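Local coordinates for SnoaL-like domain-containing protein (Burkholderia thailandensis E264, PDB 3EC9) that is of unknown function but adopts the NTF2-like fold of the SnoaL-like family and assembles as a pair of identical subunits, at residues K79-H84 with E108-H113. Sequence-based numbering, arbitrary orientation.
Sequences KLDALH and ECRVAH
Asp81, in one of its two modelled conformers, and Arg110 form a surface salt bridge between strands 73-86 and 106-118, which are not neighbours in the sheet: strand 89-100 runs between them, antiparallel to both. The contact is therefore made by side chains alone, and it illustrates how a long arginine can span an intervening strand. Arg110 bends at chi2 and chi3 (-76° and -80°), folding over the sheet and touching Val93 of the middle strand. Its NH1 then lies 3.0 Å from Asp81 OD2. That oxygen meets the guanidinium at its edge, near its plane, with the carboxylate and guanidinium planes 27° apart. Both ends have second, stronger partners. Asp81 OD2 also forms a salt bridge with Arg95 NE of the middle strand, while Arg110 NH2 forms one with Glu126 OE1 of the second subunit, and Phe128 of that subunit packs on the same arginine. The alternating charges thus run from the outermost strand 73-86 to the subunit interface, and probably favour the ionised forms of Asp81 and Arg110. Asp81 sits where the outer strand is irregular: Asp81 and Ala82 both face Val93, a classic beta bulge, within the strongly curved mixed sheet characteristic of the NTF2-like fold.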
loop_
_atom_site.group_PDB
_atom_site.type_symbol
_atom_site.label_atom_id
_atom_site.label_comp_id
_atom_site.label_asym_id
_atom_site.label_seq_id
_atom_site.Cartn_x
_atom_site.Cartn_y
_atom_site.Cartn_z
ATOM N N LYS B 79 -7.111 2.241 11.872
ATOM C CA LYS B 79 -8.238 1.335 12.015
ATOM C C LYS B 79 -8.025 0.178 11.046
ATOM O O LYS B 79 -8.022 0.352 9.845
ATOM C CB LYS B 79 -9.574 2.049 11.756
ATOM C CG LYS B 79 -9.903 3.160 12.759
ATOM N N LEU B 80 -7.842 -1.024 11.583
ATOM C CA LEU B 80 -7.647 -2.216 10.794
ATOM C C LEU B 80 -8.953 -2.723 10.208
ATOM O O LEU B 80 -9.911 -2.949 10.959
ATOM C CB LEU B 80 -7.053 -3.305 11.671
ATOM C CG LEU B 80 -6.573 -4.595 10.999
ATOM C CD1 LEU B 80 -5.418 -4.378 10.012
ATOM C CD2 LEU B 80 -6.212 -5.681 12.038
ATOM N N ASP B 81 -8.961 -2.901 8.885
ATOM C CA ASP B 81 -10.125 -3.352 8.141
ATOM C C ASP B 81 -9.988 -4.813 7.680
ATOM O O ASP B 81 -10.967 -5.558 7.670
ATOM C CB ASP B 81 -10.388 -2.430 6.935
ATOM C CG ASP B 81 -10.908 -1.034 7.334
ATOM O OD1 ASP B 81 -11.616 -0.885 8.356
ATOM O OD2 ASP B 81 -10.603 -0.073 6.600
ATOM N N ALA B 82 -8.777 -5.210 7.308
ATOM C CA ALA B 82 -8.485 -6.561 6.773
ATOM C C ALA B 82 -7.128 -6.990 7.175
ATOM O O ALA B 82 -6.269 -6.171 7.381
ATOM C CB ALA B 82 -8.640 -6.653 5.272
ATOM N N LEU B 83 -6.939 -8.298 7.307
ATOM C CA LEU B 83 -5.626 -8.829 7.630
ATOM C C LEU B 83 -5.457 -10.110 6.826
ATOM O O LEU B 83 -6.196 -11.073 7.003
ATOM C CB LEU B 83 -5.455 -9.070 9.123
ATOM C CG LEU B 83 -4.024 -9.342 9.608
ATOM C CD1 LEU B 83 -3.118 -8.136 9.327
ATOM C CD2 LEU B 83 -4.046 -9.708 11.106
ATOM N N HIS B 84 -4.494 -10.095 5.902
ATOM C CA HIS B 84 -4.361 -11.156 4.929
ATOM C C HIS B 84 -3.174 -12.018 5.285
ATOM O O HIS B 84 -2.057 -11.525 5.429
ATOM C CB HIS B 84 -4.200 -10.606 3.513
ATOM C CG HIS B 84 -5.295 -9.674 3.092
ATOM N ND1 HIS B 84 -6.619 -10.062 2.999
ATOM C CD2 HIS B 84 -5.270 -8.341 2.871
ATOM C CE1 HIS B 84 -7.344 -8.999 2.662
ATOM N NE2 HIS B 84 -6.545 -7.948 2.565
ATOM N N GLU B 108 -8.259 11.696 6.316
ATOM C CA GLU B 108 -8.499 10.281 6.445
ATOM C C GLU B 108 -8.030 9.645 5.133
ATOM O O GLU B 108 -8.313 10.134 4.073
ATOM C CB GLU B 108 -9.982 10.005 6.707
ATOM C CG GLU B 108 -10.341 8.537 6.792
ATOM C CD GLU B 108 -11.737 8.300 7.223
ATOM O OE1 GLU B 108 -12.568 9.213 7.077
ATOM O OE2 GLU B 108 -12.002 7.185 7.733
ATOM N N CYS B 109 -7.345 8.526 5.210
ATOM C CA CYS B 109 -6.948 7.842 3.960
ATOM C C CYS B 109 -6.696 6.345 4.163
ATOM O O CYS B 109 -6.693 5.843 5.300
ATOM C CB CYS B 109 -5.702 8.528 3.371
ATOM S SG CYS B 109 -4.151 8.177 4.300
ATOM N N ARG B 110 -6.463 5.642 3.069
ATOM C CA ARG B 110 -6.187 4.221 3.109
ATOM C C ARG B 110 -4.724 3.926 3.330
ATOM O O ARG B 110 -3.824 4.747 3.042
ATOM C CB ARG B 110 -6.679 3.566 1.818
ATOM C CG ARG B 110 -8.216 3.648 1.609
ATOM C CD ARG B 110 -8.904 2.677 2.469
ATOM N NE ARG B 110 -8.872 1.326 1.908
ATOM C CZ ARG B 110 -9.209 0.228 2.576
ATOM N NH1 ARG B 110 -9.496 0.289 3.869
ATOM N NH2 ARG B 110 -9.265 -0.940 1.958
ATOM N N VAL B 111 -4.466 2.724 3.823
ATOM C CA VAL B 111 -3.109 2.262 4.060
ATOM C C VAL B 111 -3.078 0.738 3.986
ATOM O O VAL B 111 -4.016 0.061 4.424
ATOM C CB VAL B 111 -2.510 2.757 5.406
ATOM C CG1 VAL B 111 -3.396 2.417 6.598
ATOM C CG2 VAL B 111 -1.066 2.200 5.570
ATOM N N ALA B 112 -1.996 0.210 3.413
ATOM C CA ALA B 112 -1.634 -1.188 3.543
ATOM C C ALA B 112 -0.244 -1.292 4.193
ATOM O O ALA B 112 0.658 -0.436 3.936
ATOM C CB ALA B 112 -1.639 -1.912 2.184
ATOM N N HIS B 113 -0.079 -2.305 5.052
ATOM C CA HIS B 113 1.179 -2.635 5.706
ATOM C C HIS B 113 1.578 -4.059 5.363
ATOM O O HIS B 113 0.785 -4.987 5.526
ATOM C CB HIS B 113 1.060 -2.601 7.213
ATOM C CG HIS B 113 0.555 -1.316 7.759
ATOM N ND1 HIS B 113 -0.360 -1.253 8.781
ATOM C CD2 HIS B 113 0.894 -0.037 7.472
ATOM C CE1 HIS B 113 -0.594 0.011 9.078
ATOM N NE2 HIS B 113 0.179 0.768 8.328
#